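Local coordinates for 6-phosphogluconolactonase (Leishmania braziliensis, PDB 3CSS), which probably hydrolyses 6-phosphogluconolactone to 6-phosphogluconate, the second step in the oxidative stage of the pentose phosphate pathway, at residues L256-P259 and G260-E263. Sequence-based numbering, arbitrary orientation.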
loop_
_atom_site.group_PDB
_atom_site.type_symbol
_atom_site.label_atom_id
_atom_site.label_comp_id
_atom_site.label_asym_id
_atom_site.label_seq_id
_atom_site.Cartn_x
_atom_site.Cartn_y
_atom_site.Cartn_z
ATOM N N LEU A 256 10.216 2.455 8.100
ATOM C CA LEU A 256 9.967 2.965 9.444
ATOM C C LEU A 256 9.607 1.785 10.334
ATOM O O LEU A 256 8.563 1.168 10.141
ATOM C CB LEU A 256 8.808 3.993 9.411
ATOM C CG LEU A 256 9.019 5.190 8.466
ATOM C CD1 LEU A 256 7.769 6.100 8.421
ATOM C CD2 LEU A 256 10.272 5.987 8.807
ATOM N N LEU A 257 10.501 1.468 11.270
ATOM C CA LEU A 257 10.468 0.210 11.988
ATOM C C LEU A 257 10.495 0.481 13.475
ATOM O O LEU A 257 11.039 1.492 13.900
ATOM C CB LEU A 257 11.699 -0.616 11.628
ATOM C CG LEU A 257 11.949 -0.929 10.155
ATOM C CD1 LEU A 257 13.231 -1.745 10.050
ATOM C CD2 LEU A 257 10.745 -1.662 9.520
ATOM N N ASP A 258 9.962 -0.449 14.269
ATOM C CA ASP A 258 10.107 -0.362 15.711
ATOM C C ASP A 258 11.317 -1.237 16.088
ATOM O O ASP A 258 11.921 -1.866 15.206
ATOM C CB ASP A 258 8.795 -0.745 16.413
ATOM C CG ASP A 258 8.628 -2.229 16.616
ATOM O OD1 ASP A 258 7.893 -2.577 17.572
ATOM O OD2 ASP A 258 9.205 -3.044 15.861
ATOM N N PRO A 259 11.697 -1.251 17.377
ATOM C CA PRO A 259 12.960 -1.911 17.710
ATOM C C PRO A 259 12.983 -3.420 17.393
ATOM O O PRO A 259 14.007 -3.929 16.911
ATOM C CB PRO A 259 13.136 -1.620 19.202
ATOM C CG PRO A 259 12.311 -0.388 19.448
ATOM C CD PRO A 259 11.135 -0.520 18.521
ATOM N N GLY A 260 11.865 -4.112 17.616
ATOM C CA GLY A 260 11.800 -5.554 17.322
ATOM C C GLY A 260 11.938 -5.845 15.835
ATOM O O GLY A 260 12.687 -6.749 15.438
ATOM N N ALA A 261 11.202 -5.097 15.010
ATOM C CA ALA A 261 11.258 -5.237 13.534
ATOM C C ALA A 261 12.638 -4.885 12.971
ATOM O O ALA A 261 13.131 -5.522 12.046
ATOM C CB ALA A 261 10.158 -4.409 12.829
ATOM N N GLY A 262 13.286 -3.896 13.593
ATOM C CA GLY A 262 14.595 -3.437 13.144
ATOM C C GLY A 262 15.804 -4.056 13.820
ATOM O O GLY A 262 16.925 -3.590 13.582
ATOM N N GLU A 263 15.612 -5.095 14.643
ATOM C CA GLU A 263 16.716 -5.695 15.410
ATOM C C GLU A 263 17.879 -6.107 14.504
ATOM O O GLU A 263 17.683 -6.768 13.479
ATOM C CB GLU A 263 16.230 -6.892 16.236
ATOM C CG GLU A 263 17.297 -7.481 17.180
ATOM C CD GLU A 263 16.717 -8.287 18.348
ATOM O OE1 GLU A 263 15.485 -8.511 18.412
ATOM O OE2 GLU A 263 17.512 -8.688 19.227
HETATM O O HOH W 1 9.346 -4.247 19.258
#
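Asp258 and Ala261 meet in a five-residue Asx motif that turns the chain at the end of strand 252-257. The carboxylate of Asp258 folds forward over the start of the turn. With chi1 at 85°, its CG sits between the backbone N and the carbonyl carbon, and OD2 faces the oncoming backbone. Ala261 N donates to Asp258 OD2 at 3.0 Å. The bond is almost straight, 170° at the hydrogen, and meets the oxygen nearly in line with its C-O bond. A second bond closes the loop through the main chain: Gly262 N donates to Asp258 O at 2.9 Å. One residue thus accepts two successive amides, one through its side chain and one through its carbonyl. OD2 also accepts from Gly221 N, so two backbone amides grip it, which probably holds the carboxylate in this rotation. This ties the turn to the loop after strand 214-219, the neighbouring strand of the sheet.

Beside these bonds, the CB of Leu257 is directed at residues 260-263. Its CD1 packs on the backbone at Gly262 CA, 3.8 Å away, while its CB lies 4.3 Å from Ala261 CB. The methyl of Ala261 also rests 3.5 Å from Asp258 OD2. A type I beta turn from Gly260 to Glu263 continues the bend. Glu263 is extended beyond CG, and its OE1 forms a salt bridge with Lys222 NZ. A water joins the other carboxylate oxygen to the backbone: it donates to Asp258 OD1 at 2.8 Å and accepts a weak bond from Gly260 N at 3.0 Å.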